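Local coordinates for uncharacterized protein (PDB 4L3U) that is of unknown function but folds as a small, all-helical bundle belonging to the DUF4844 family, at residues K25-D30 with T58-I63; S17-Q22 with A64-K69; D30-D35 with R98-T103. One frame throughout, in Å; residues are numbered along the deposited sequence.

Contact 1 (K25-D30 with T58-I63)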
ATOM      1  N   LYS A  25       2.935   3.614 -13.165  1.00 32.94           N
ATOM      2  CA  LYS A  25       4.311   3.161 -13.061  1.00 33.68           C
ATOM      3  C   LYS A  25       4.468   2.355 -11.782  1.00 33.37           C
ATOM      4  O   LYS A  25       5.010   1.253 -11.793  1.00 35.55           O
ATOM      5  CB  LYS A  25       5.264   4.357 -13.064  1.00 35.72           C
ATOM      6  CG  LYS A  25       6.733   3.984 -12.971  1.00 37.82           C
ATOM      7  N   PHE A  26       3.964   2.909 -10.684  1.00 31.42           N
ATOM      8  CA  PHE A  26       4.034   2.262  -9.382  1.00 30.68           C
ATOM      9  C   PHE A  26       3.393   0.883  -9.410  1.00 32.35           C
ATOM     10  O   PHE A  26       3.901  -0.063  -8.821  1.00 34.44           O
ATOM     11  CB  PHE A  26       3.338   3.133  -8.337  1.00 30.96           C
ATOM     12  CG  PHE A  26       3.612   2.715  -6.923  1.00 32.13           C
ATOM     13  CD1 PHE A  26       4.840   2.974  -6.342  1.00 32.88           C
ATOM     14  CD2 PHE A  26       2.647   2.067  -6.174  1.00 30.21           C
ATOM     15  CE1 PHE A  26       5.102   2.595  -5.039  1.00 31.53           C
ATOM     16  CE2 PHE A  26       2.906   1.686  -4.871  1.00 27.88           C
ATOM     17  CZ  PHE A  26       4.134   1.952  -4.303  1.00 28.23           C
ATOM     18  N   LYS A  27       2.273   0.778 -10.107  1.00 32.84           N
ATOM     19  CA  LYS A  27       1.533  -0.468 -10.200  1.00 33.23           C
ATOM     20  C   LYS A  27       2.369  -1.604 -10.803  1.00 33.80           C
ATOM     21  O   LYS A  27       2.207  -2.766 -10.430  1.00 33.29           O
ATOM     22  CB  LYS A  27       0.288  -0.221 -11.048  1.00 35.17           C
ATOM     23  CG  LYS A  27      -0.589  -1.427 -11.265  1.00 37.25           C
ATOM     24  CD  LYS A  27      -1.718  -1.112 -12.237  1.00 40.10           C
ATOM     25  CE  LYS A  27      -1.203  -0.873 -13.654  1.00 41.10           C
ATOM     26  NZ  LYS A  27      -2.309  -0.665 -14.629  1.00 41.59           N
ATOM     27  N   ALA A  28       3.266  -1.258 -11.723  1.00 34.88           N
ATOM     28  CA  ALA A  28       4.026  -2.253 -12.485  1.00 35.03           C
ATOM     29  C   ALA A  28       5.330  -2.674 -11.817  1.00 34.24           C
ATOM     30  O   ALA A  28       6.027  -3.562 -12.309  1.00 35.48           O
ATOM     31  CB  ALA A  28       4.320  -1.721 -13.877  1.00 36.06           C
ATOM     32  N   GLN A  29       5.660  -2.043 -10.699  1.00 31.95           N
ATOM     33  CA  GLN A  29       6.916  -2.319 -10.024  1.00 33.10           C
ATOM     34  C   GLN A  29       6.791  -3.507  -9.084  1.00 32.40           C
ATOM     35  O   GLN A  29       5.698  -3.840  -8.622  1.00 34.63           O
ATOM     36  CB  GLN A  29       7.363  -1.086  -9.244  1.00 35.63           C
ATOM     37  CG  GLN A  29       7.657   0.115 -10.121  1.00 40.68           C
ATOM     38  CD  GLN A  29       7.712   1.402  -9.331  1.00 45.23           C
ATOM     39  OE1 GLN A  29       7.656   1.390  -8.101  1.00 46.55           O
ATOM     40  NE2 GLN A  29       7.812   2.525 -10.033  1.00 47.60           N
ATOM     41  N   ASP A  30       7.921  -4.156  -8.824  1.00 31.23           N
ATOM     42  CA  ASP A  30       8.016  -5.150  -7.769  1.00 30.32           C
ATOM     43  C   ASP A  30       8.367  -4.385  -6.507  1.00 31.36           C
ATOM     44  O   ASP A  30       9.414  -3.742  -6.443  1.00 33.89           O
ATOM     45  CB  ASP A  30       9.109  -6.167  -8.092  1.00 32.95           C
ATOM     46  CG  ASP A  30       9.152  -7.321  -7.103  1.00 36.65           C
ATOM     47  OD1 ASP A  30       8.497  -7.243  -6.044  1.00 38.16           O
ATOM     48  OD2 ASP A  30       9.855  -8.312  -7.384  1.00 38.80           O
ATOM     49  N   THR A  58      -4.785  -1.818  -5.412  1.00 23.79           N
ATOM     50  CA  THR A  58      -5.006  -0.542  -4.745  1.00 20.03           C
ATOM     51  C   THR A  58      -4.606   0.620  -5.645  1.00 21.74           C
ATOM     52  O   THR A  58      -5.277   1.647  -5.678  1.00 22.99           O
ATOM     53  CB  THR A  58      -4.216  -0.461  -3.436  1.00 19.70           C
ATOM     54  OG1 THR A  58      -4.578  -1.561  -2.594  1.00 24.93           O
ATOM     55  CG2 THR A  58      -4.509   0.845  -2.712  1.00 19.38           C
ATOM     56  N   ALA A  59      -3.504   0.454  -6.366  1.00 20.69           N
ATOM     57  CA  ALA A  59      -3.070   1.444  -7.340  1.00 21.10           C
ATOM     58  C   ALA A  59      -4.156   1.667  -8.391  1.00 29.06           C
ATOM     59  O   ALA A  59      -4.439   2.801  -8.772  1.00 28.17           O
ATOM     60  CB  ALA A  59      -1.781   0.992  -8.005  1.00 21.64           C
ATOM     61  N   GLN A  60      -4.770   0.581  -8.849  1.00 29.09           N
ATOM     62  CA  GLN A  60      -5.786   0.668  -9.888  1.00 28.15           C
ATOM     63  C   GLN A  60      -7.068   1.295  -9.355  1.00 26.77           C
ATOM     64  O   GLN A  60      -7.821   1.918 -10.101  1.00 26.24           O
ATOM     65  CB  GLN A  60      -6.083  -0.714 -10.467  1.00 28.85           C
ATOM     66  CG  GLN A  60      -6.986  -0.672 -11.678  1.00 33.84           C
ATOM     67  CD  GLN A  60      -6.429   0.207 -12.783  1.00 35.04           C
ATOM     68  OE1 GLN A  60      -5.248   0.119 -13.126  1.00 35.03           O
ATOM     69  NE2 GLN A  60      -7.275   1.071 -13.336  1.00 34.41           N
ATOM     70  N   ALA A  61      -7.316   1.119  -8.061  1.00 26.66           N
ATOM     71  CA  ALA A  61      -8.463   1.736  -7.407  1.00 24.75           C
ATOM     72  C   ALA A  61      -8.320   3.260  -7.380  1.00 25.15           C
ATOM     73  O   ALA A  61      -9.275   3.987  -7.665  1.00 26.51           O
ATOM     74  CB  ALA A  61      -8.622   1.186  -5.993  1.00 20.26           C
ATOM     75  N   PHE A  62      -7.122   3.734  -7.045  1.00 25.19           N
ATOM     76  CA  PHE A  62      -6.839   5.165  -7.019  1.00 25.52           C
ATOM     77  C   PHE A  62      -6.988   5.778  -8.411  1.00 25.77           C
ATOM     78  O   PHE A  62      -7.481   6.895  -8.557  1.00 27.66           O
ATOM     79  CB  PHE A  62      -5.423   5.425  -6.493  1.00 25.07           C
ATOM     80  CG  PHE A  62      -5.306   5.399  -4.989  1.00 24.00           C
ATOM     81  CD1 PHE A  62      -5.865   6.404  -4.216  1.00 22.43           C
ATOM     82  CD2 PHE A  62      -4.608   4.384  -4.351  1.00 24.07           C
ATOM     83  CE1 PHE A  62      -5.743   6.388  -2.836  1.00 22.66           C
ATOM     84  CE2 PHE A  62      -4.486   4.366  -2.970  1.00 22.66           C
ATOM     85  CZ  PHE A  62      -5.051   5.369  -2.215  1.00 21.51           C
ATOM     86  N   ILE A  63      -6.556   5.042  -9.431  1.00 25.87           N
ATOM     87  CA  ILE A  63      -6.647   5.520 -10.807  1.00 24.76           C
ATOM     88  C   ILE A  63      -8.106   5.730 -11.189  1.00 24.99           C
ATOM     89  O   ILE A  63      -8.463   6.759 -11.755  1.00 28.15           O
ATOM     90  CB  ILE A  63      -5.954   4.546 -11.788  1.00 23.02           C
ATOM     91  CG1 ILE A  63      -4.444   4.550 -11.528  1.00 26.63           C
ATOM     92  CG2 ILE A  63      -6.224   4.946 -13.235  1.00 23.88           C
ATOM     93  CD1 ILE A  63      -3.678   3.438 -12.204  1.00 28.08           C
TER
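Lys27 lies against Ala59 and Gln60 where the last turn of helix 14-27 meets the second half of helix 45-68, a helix-helix contact of this all-helical fold. The backbones come close here, with Lys27 CA 5.7 Å from Ala59 CA, and a methyl group is all that Ala59 places between them. Following Lys27 outward, its CB rests on Ala59 CB at 3.9 Å. The chain runs on through CG to CD, which passes 3.8 Å from Gln60 OE1. A bend at chi3 (68°) then turns CE and NZ past the amide of exposed Gln60, and CE stays 4.2 Å from Gln60 OE1. At the tip NZ forms a salt bridge with Glu24, one turn back on its own helix, and adds a weak hydrogen bond to Gln60. On the side facing helix 95-112, Phe26 meets Phe108 edge-to-face, and the Phe62 ring also meets Phe108. Gln60 reaches the lysine by a bend of its own at chi2 (56°), which swings the amide back toward helix 14-27 and leaves OE1 3.4 Å from Lys27 NZ.

Contact 2 (S17-Q22 with A64-K69)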
ATOM      1  N   SER A  17      -3.608  13.943 -14.259  1.00 44.22           N
ATOM      2  CA  SER A  17      -2.948  13.027 -15.191  1.00 45.54           C
ATOM      3  C   SER A  17      -1.567  12.595 -14.695  1.00 44.94           C
ATOM      4  O   SER A  17      -1.118  11.485 -14.983  1.00 45.60           O
ATOM      5  CB  SER A  17      -2.816  13.678 -16.572  1.00 48.16           C
ATOM      6  OG  SER A  17      -2.097  14.895 -16.497  1.00 49.37           O
ATOM      7  N   ILE A  18      -0.897  13.477 -13.955  1.00 44.53           N
ATOM      8  CA  ILE A  18       0.437  13.190 -13.419  1.00 42.86           C
ATOM      9  C   ILE A  18       0.359  12.109 -12.357  1.00 38.04           C
ATOM     10  O   ILE A  18       1.106  11.133 -12.400  1.00 37.89           O
ATOM     11  CB  ILE A  18       1.097  14.443 -12.796  1.00 46.00           C
ATOM     12  CG1 ILE A  18       1.347  15.492 -13.876  1.00 51.29           C
ATOM     13  CG2 ILE A  18       2.429  14.086 -12.129  1.00 44.90           C
ATOM     14  CD1 ILE A  18       1.696  16.873 -13.347  1.00 53.91           C
ATOM     15  N   VAL A  19      -0.536  12.305 -11.395  1.00 35.80           N
ATOM     16  CA  VAL A  19      -0.739  11.331 -10.332  1.00 34.81           C
ATOM     17  C   VAL A  19      -1.047   9.972 -10.958  1.00 34.53           C
ATOM     18  O   VAL A  19      -0.488   8.956 -10.554  1.00 36.39           O
ATOM     19  CB  VAL A  19      -1.872  11.765  -9.367  1.00 27.09           C
ATOM     20  CG1 VAL A  19      -2.155  10.686  -8.338  1.00 26.97           C
ATOM     21  CG2 VAL A  19      -1.508  13.059  -8.658  1.00 27.35           C
ATOM     22  N   ILE A  20      -1.914   9.963 -11.968  1.00 33.81           N
ATOM     23  CA  ILE A  20      -2.256   8.726 -12.662  1.00 32.53           C
ATOM     24  C   ILE A  20      -1.017   8.088 -13.299  1.00 33.45           C
ATOM     25  O   ILE A  20      -0.871   6.871 -13.275  1.00 33.55           O
ATOM     26  CB  ILE A  20      -3.370   8.943 -13.723  1.00 32.52           C
ATOM     27  CG1 ILE A  20      -4.721   9.161 -13.034  1.00 29.82           C
ATOM     28  CG2 ILE A  20      -3.471   7.743 -14.674  1.00 32.78           C
ATOM     29  CD1 ILE A  20      -5.871   9.470 -13.987  1.00 28.70           C
ATOM     30  N   GLN A  21      -0.118   8.900 -13.850  1.00 35.36           N
ATOM     31  CA  GLN A  21       1.112   8.373 -14.439  1.00 37.00           C
ATOM     32  C   GLN A  21       1.997   7.753 -13.366  1.00 35.43           C
ATOM     33  O   GLN A  21       2.627   6.718 -13.588  1.00 35.20           O
ATOM     34  CB  GLN A  21       1.877   9.471 -15.184  1.00 39.18           C
ATOM     35  CG  GLN A  21       1.192   9.946 -16.453  1.00 40.17           C
ATOM     36  N   GLN A  22       2.042   8.391 -12.202  1.00 34.36           N
ATOM     37  CA  GLN A  22       2.807   7.869 -11.077  1.00 34.42           C
ATOM     38  C   GLN A  22       2.250   6.522 -10.629  1.00 30.05           C
ATOM     39  O   GLN A  22       2.999   5.591 -10.340  1.00 30.11           O
ATOM     40  CB  GLN A  22       2.760   8.842  -9.903  1.00 36.87           C
ATOM     41  CG  GLN A  22       3.425  10.181 -10.148  1.00 41.46           C
ATOM     42  CD  GLN A  22       3.430  11.040  -8.899  1.00 44.40           C
ATOM     43  OE1 GLN A  22       2.470  11.758  -8.617  1.00 44.38           O
ATOM     44  NE2 GLN A  22       4.508  10.954  -8.130  1.00 46.53           N
ATOM     45  N   ALA A  64      -8.945   4.756 -10.850  1.00 25.88           N
ATOM     46  CA  ALA A  64     -10.375   4.823 -11.135  1.00 25.26           C
ATOM     47  C   ALA A  64     -11.007   6.026 -10.456  1.00 25.52           C
ATOM     48  O   ALA A  64     -11.943   6.627 -10.980  1.00 27.15           O
ATOM     49  CB  ALA A  64     -11.057   3.548 -10.673  1.00 23.36           C
ATOM     50  N   LEU A  65     -10.492   6.371  -9.284  1.00 26.28           N
ATOM     51  CA  LEU A  65     -10.990   7.518  -8.547  1.00 26.18           C
ATOM     52  C   LEU A  65     -10.641   8.807  -9.278  1.00 26.65           C
ATOM     53  O   LEU A  65     -11.509   9.639  -9.523  1.00 29.31           O
ATOM     54  CB  LEU A  65     -10.415   7.524  -7.130  1.00 22.72           C
ATOM     55  CG  LEU A  65     -10.742   8.736  -6.260  1.00 21.95           C
ATOM     56  CD1 LEU A  65     -12.242   8.973  -6.186  1.00 23.26           C
ATOM     57  CD2 LEU A  65     -10.159   8.539  -4.876  1.00 21.38           C
ATOM     58  N   TYR A  66      -9.370   8.962  -9.637  1.00 28.33           N
ATOM     59  CA  TYR A  66      -8.916  10.173 -10.319  1.00 30.84           C
ATOM     60  C   TYR A  66      -9.513  10.312 -11.711  1.00 35.37           C
ATOM     61  O   TYR A  66      -9.614  11.419 -12.240  1.00 38.96           O
ATOM     62  CB  TYR A  66      -7.392  10.202 -10.420  1.00 29.78           C
ATOM     63  CG  TYR A  66      -6.715  10.702  -9.166  1.00 28.45           C
ATOM     64  CD1 TYR A  66      -6.526  12.058  -8.951  1.00 28.87           C
ATOM     65  CD2 TYR A  66      -6.269   9.818  -8.195  1.00 26.17           C
ATOM     66  CE1 TYR A  66      -5.911  12.520  -7.803  1.00 28.80           C
ATOM     67  CE2 TYR A  66      -5.653  10.270  -7.046  1.00 26.19           C
ATOM     68  CZ  TYR A  66      -5.476  11.620  -6.853  1.00 27.37           C
ATOM     69  OH  TYR A  66      -4.862  12.073  -5.711  1.00 26.75           O
ATOM     70  N   GLN A  67      -9.898   9.192 -12.309  1.00 33.65           N
ATOM     71  CA  GLN A  67     -10.544   9.225 -13.610  1.00 33.61           C
ATOM     72  C   GLN A  67     -11.978   9.723 -13.509  1.00 35.21           C
ATOM     73  O   GLN A  67     -12.501  10.300 -14.456  1.00 38.24           O
ATOM     74  CB  GLN A  67     -10.513   7.845 -14.253  1.00 33.43           C
ATOM     75  CG  GLN A  67      -9.158   7.473 -14.810  1.00 34.14           C
ATOM     76  CD  GLN A  67      -9.115   6.049 -15.308  1.00 35.04           C
ATOM     77  OE1 GLN A  67      -9.988   5.241 -14.993  1.00 35.39           O
ATOM     78  NE2 GLN A  67      -8.097   5.732 -16.096  1.00 35.83           N
ATOM     79  N   GLN A  68     -12.611   9.501 -12.361  1.00 36.63           N
ATOM     80  CA  GLN A  68     -13.998   9.911 -12.163  1.00 37.81           C
ATOM     81  C   GLN A  68     -14.119  11.207 -11.368  1.00 35.33           C
ATOM     82  O   GLN A  68     -15.216  11.742 -11.205  1.00 34.22           O
ATOM     83  CB  GLN A  68     -14.781   8.808 -11.451  1.00 41.59           C
ATOM     84  CG  GLN A  68     -15.044   7.581 -12.306  1.00 46.96           C
ATOM     85  CD  GLN A  68     -16.043   6.635 -11.670  1.00 52.82           C
ATOM     86  OE1 GLN A  68     -15.759   5.451 -11.476  1.00 55.29           O
ATOM     87  NE2 GLN A  68     -17.225   7.152 -11.345  1.00 54.31           N
ATOM     88  N   LYS A  69     -12.991  11.709 -10.880  1.00 34.55           N
ATOM     89  CA  LYS A  69     -12.979  12.862  -9.993  1.00 34.15           C
ATOM     90  C   LYS A  69     -11.714  13.660 -10.255  1.00 37.26           C
ATOM     91  O   LYS A  69     -10.612  13.144 -10.090  1.00 38.71           O
ATOM     92  CB  LYS A  69     -13.021  12.377  -8.541  1.00 33.17           C
ATOM     93  CG  LYS A  69     -12.894  13.445  -7.470  1.00 33.47           C
ATOM     94  CD  LYS A  69     -14.173  14.229  -7.279  1.00 35.18           C
ATOM     95  CE  LYS A  69     -14.171  14.916  -5.927  1.00 36.49           C
ATOM     96  NZ  LYS A  69     -15.402  15.705  -5.688  1.00 38.40           N
TER
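Helix 17-22 and helix 64-68 run antiparallel, their N-to-C directions 164° apart and their axes 9.9 Å from each other at closest approach. Ile20 CA and Tyr66 CA are the nearest pair along the backbones, at 7.2 Å. This is a pairing of two helices within the bundle, near the N-terminal end of helix 14-27 and the C-terminal end of helix 45-68, and no hydrogen bond joins the two segments. Tyr66 meets both Val19 and Ile20. Its ring offers one face to Val19, whose CG1 methyl sits 3.7 Å above the ring plane, displaced toward the CE2-CZ side of the rim. The result is a CH-pi contact, with CG1 4.0 Å from the ring centroid and 23° off the normal. The methyl is carried there by chi1 of 175°, which sets CG1 anti to the backbone N of Val19, and the two side chains cross at about a right angle.

Ile20 takes the stem of the tyrosine instead of its ring: the two side chains slide past each other in opposite directions, and both CG1 and CD1 of the isoleucine touch Tyr66 CB. The interface extends beyond this pair, since Val19 also packs on Ile111 and Tyr66 on Val112 of helix 95-112, while Leu77 of helix 74-86 and Pro72 add further apolar contacts to the tyrosine. Toward solvent the aliphatic part of exposed Gln67 borders the contact, crossing Ile20 roughly at right angles, with Gln67 CG 3.9 Å from Ile20 CD1.

Contact 3 (D30-D35 with R98-T103)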
ATOM      1  N   ASP A  30       7.921  -4.156  -8.824  1.00 31.23           N
ATOM      2  CA  ASP A  30       8.016  -5.150  -7.769  1.00 30.32           C
ATOM      3  C   ASP A  30       8.367  -4.385  -6.507  1.00 31.36           C
ATOM      4  O   ASP A  30       9.414  -3.742  -6.443  1.00 33.89           O
ATOM      5  CB  ASP A  30       9.109  -6.167  -8.092  1.00 32.95           C
ATOM      6  CG  ASP A  30       9.152  -7.321  -7.103  1.00 36.65           C
ATOM      7  OD1 ASP A  30       8.497  -7.243  -6.044  1.00 38.16           O
ATOM      8  OD2 ASP A  30       9.855  -8.312  -7.384  1.00 38.80           O
ATOM      9  N   HIS A  31       7.493  -4.446  -5.509  1.00 30.20           N
ATOM     10  CA  HIS A  31       7.679  -3.665  -4.292  1.00 28.40           C
ATOM     11  C   HIS A  31       8.309  -4.454  -3.153  1.00 29.07           C
ATOM     12  O   HIS A  31       8.398  -3.957  -2.029  1.00 31.01           O
ATOM     13  CB  HIS A  31       6.336  -3.107  -3.838  1.00 26.90           C
ATOM     14  CG  HIS A  31       5.683  -2.233  -4.855  1.00 27.95           C
ATOM     15  ND1 HIS A  31       4.762  -2.709  -5.764  1.00 31.28           N
ATOM     16  CD2 HIS A  31       5.831  -0.914  -5.124  1.00 26.81           C
ATOM     17  CE1 HIS A  31       4.361  -1.719  -6.539  1.00 30.79           C
ATOM     18  NE2 HIS A  31       4.997  -0.619  -6.173  1.00 29.70           N
ATOM     19  N   PHE A  32       8.763  -5.667  -3.446  1.00 30.37           N
ATOM     20  CA  PHE A  32       9.204  -6.580  -2.400  1.00 33.27           C
ATOM     21  C   PHE A  32      10.497  -7.293  -2.762  1.00 34.56           C
ATOM     22  O   PHE A  32      10.669  -8.486  -2.501  1.00 32.65           O
ATOM     23  CB  PHE A  32       8.086  -7.574  -2.106  1.00 35.01           C
ATOM     24  CG  PHE A  32       6.798  -6.912  -1.712  1.00 33.26           C
ATOM     25  CD1 PHE A  32       6.575  -6.545  -0.395  1.00 32.48           C
ATOM     26  CD2 PHE A  32       5.833  -6.614  -2.659  1.00 30.76           C
ATOM     27  CE1 PHE A  32       5.406  -5.917  -0.026  1.00 28.73           C
ATOM     28  CE2 PHE A  32       4.662  -5.988  -2.294  1.00 28.46           C
ATOM     29  CZ  PHE A  32       4.449  -5.638  -0.973  1.00 27.55           C
ATOM     30  N   ALA A  33      11.409  -6.535  -3.357  1.00 38.72           N
ATOM     31  CA  ALA A  33      12.739  -7.025  -3.670  1.00 44.03           C
ATOM     32  C   ALA A  33      13.705  -6.583  -2.584  1.00 47.98           C
ATOM     33  O   ALA A  33      13.380  -5.718  -1.772  1.00 48.90           O
ATOM     34  CB  ALA A  33      13.185  -6.500  -5.022  1.00 46.03           C
ATOM     35  N   GLY A  34      14.887  -7.184  -2.560  1.00 52.78           N
ATOM     36  CA  GLY A  34      15.904  -6.796  -1.604  1.00 57.98           C
ATOM     37  C   GLY A  34      16.417  -5.399  -1.899  1.00 60.63           C
ATOM     38  O   GLY A  34      16.693  -5.070  -3.052  1.00 63.84           O
ATOM     39  N   ASP A  35      16.550  -4.573  -0.864  1.00 58.50           N
ATOM     40  CA  ASP A  35      16.964  -3.185  -1.053  1.00 58.02           C
ATOM     41  C   ASP A  35      18.484  -3.046  -1.041  1.00 58.58           C
ATOM     42  O   ASP A  35      19.015  -1.935  -1.071  1.00 59.69           O
ATOM     43  CB  ASP A  35      16.343  -2.284   0.022  1.00 57.70           C
ATOM     44  CG  ASP A  35      16.889  -2.559   1.406  1.00 59.60           C
ATOM     45  OD1 ASP A  35      17.408  -3.669   1.634  1.00 62.01           O
ATOM     46  OD2 ASP A  35      16.793  -1.662   2.270  1.00 58.69           O
ATOM     47  N   ARG A  98       5.674  -7.426   6.614  1.00 31.38           N
ATOM     48  CA  ARG A  98       4.634  -6.474   6.990  1.00 29.67           C
ATOM     49  C   ARG A  98       5.154  -5.042   6.948  1.00 29.40           C
ATOM     50  O   ARG A  98       4.431  -4.128   6.557  1.00 29.51           O
ATOM     51  CB  ARG A  98       4.073  -6.775   8.379  1.00 30.00           C
ATOM     52  CG  ARG A  98       3.166  -7.986   8.426  1.00 28.78           C
ATOM     53  CD  ARG A  98       2.242  -7.931   9.623  1.00 29.34           C
ATOM     54  NE  ARG A  98       2.978  -7.712  10.864  1.00 32.88           N
ATOM     55  CZ  ARG A  98       3.573  -8.671  11.567  1.00 34.90           C
ATOM     56  NH1 ARG A  98       3.528  -9.936  11.162  1.00 35.88           N
ATOM     57  NH2 ARG A  98       4.219  -8.362  12.680  1.00 35.68           N
ATOM     58  N   GLU A  99       6.407  -4.853   7.350  1.00 30.01           N
ATOM     59  CA  GLU A  99       7.015  -3.527   7.351  1.00 31.02           C
ATOM     60  C   GLU A  99       7.192  -3.008   5.932  1.00 30.39           C
ATOM     61  O   GLU A  99       7.064  -1.813   5.679  1.00 32.79           O
ATOM     62  CB  GLU A  99       8.372  -3.556   8.057  1.00 34.28           C
ATOM     63  CG  GLU A  99       8.298  -3.797   9.558  1.00 37.72           C
ATOM     64  CD  GLU A  99       7.791  -2.593  10.334  1.00 42.06           C
ATOM     65  OE1 GLU A  99       7.505  -1.546   9.714  1.00 43.54           O
ATOM     66  OE2 GLU A  99       7.680  -2.698  11.575  1.00 44.35           O
ATOM     67  N   GLN A 100       7.491  -3.912   5.006  1.00 29.30           N
ATOM     68  CA  GLN A 100       7.692  -3.526   3.617  1.00 29.97           C
ATOM     69  C   GLN A 100       6.365  -3.133   2.970  1.00 27.38           C
ATOM     70  O   GLN A 100       6.324  -2.249   2.117  1.00 27.70           O
ATOM     71  CB  GLN A 100       8.348  -4.661   2.828  1.00 34.89           C
ATOM     72  CG  GLN A 100       8.821  -4.240   1.448  1.00 39.29           C
ATOM     73  CD  GLN A 100       9.941  -3.218   1.499  1.00 43.41           C
ATOM     74  OE1 GLN A 100      10.586  -3.036   2.534  1.00 44.98           O
ATOM     75  NE2 GLN A 100      10.174  -2.540   0.379  1.00 45.28           N
ATOM     76  N   VAL A 101       5.286  -3.796   3.376  1.00 25.86           N
ATOM     77  CA  VAL A 101       3.953  -3.471   2.879  1.00 26.98           C
ATOM     78  C   VAL A 101       3.553  -2.069   3.331  1.00 27.56           C
ATOM     79  O   VAL A 101       2.976  -1.302   2.562  1.00 27.71           O
ATOM     80  CB  VAL A 101       2.894  -4.490   3.366  1.00 26.21           C
ATOM     81  CG1 VAL A 101       1.474  -3.992   3.087  1.00 27.29           C
ATOM     82  CG2 VAL A 101       3.109  -5.832   2.706  1.00 26.41           C
ATOM     83  N   ALA A 102       3.857  -1.751   4.585  1.00 28.36           N
ATOM     84  CA  ALA A 102       3.568  -0.436   5.140  1.00 26.58           C
ATOM     85  C   ALA A 102       4.354   0.642   4.399  1.00 28.13           C
ATOM     86  O   ALA A 102       3.802   1.672   4.028  1.00 31.15           O
ATOM     87  CB  ALA A 102       3.896  -0.408   6.618  1.00 25.15           C
ATOM     88  N   THR A 103       5.642   0.396   4.189  1.00 28.51           N
ATOM     89  CA  THR A 103       6.495   1.328   3.466  1.00 30.10           C
ATOM     90  C   THR A 103       5.961   1.543   2.054  1.00 30.67           C
ATOM     91  O   THR A 103       5.940   2.664   1.551  1.00 31.71           O
ATOM     92  CB  THR A 103       7.947   0.801   3.402  1.00 34.08           C
ATOM     93  OG1 THR A 103       8.499   0.764   4.724  1.00 36.32           O
ATOM     94  CG2 THR A 103       8.825   1.683   2.517  1.00 35.97           C
TER
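An Asx turn at the start of the loop after helix 14-27 shapes the backbone that carries Phe32 onto helix 95-112, so this contact fastens an irregular connection to the helical bundle. Asp30 OD1 accepts the backbone N-H of Phe32 at 3.1 Å, the donor lying 42° out of the carboxylate plane; Arg48 and Asn52 of helix 45-68 hold the same carboxylate. Phe32 is buried, and its ring reaches the helix through the CD1-CE1 side. Val101 CG2 comes to the edge of the ring, near its plane, 3.6 Å from Phe32 CE1. Leu51 of helix 45-68 and Val42 and Tyr39 of the loop also pack on the phenylalanine, while Trp124 of helix 120-134 packs on Val101. Gln100 approaches the ring obliquely, its CG 3.7 Å from Phe32 CD1, and its amide plane is turned 73° from the ring. It works with both its halves: the methylenes lie along the aromatic side chain, and a bend at chi2 turns the amide toward the loop backbone. There Gln100 NE2 gives His31 O a weak hydrogen bond, 3.3 Å long with an N-H...O angle of 158°.

In the fold
Contacts 1 and 2 are successive parts of one helix pair, 14-27 against 45-68. Their centres are 11 Å apart, contact 1 is nested inside the chain loop that contact 2 closes, and they touch where Ile63 CG2 lies 4.2 Å from Ile20 CG2. Contact 3 begins in the loop that follows helix 14-27, sharing Asp30 with contact 1; its centre is 14 Å away, and the rings of Phe26 and His31 meet between the two. Contacts 2 and 3 lie on opposite sides of the chain's centre, with centres 24 Å apart and nearest atoms about 8 Å apart. Helix 95-112 runs past all three, giving each a neighbouring or direct partner. No active site is known to relate them to.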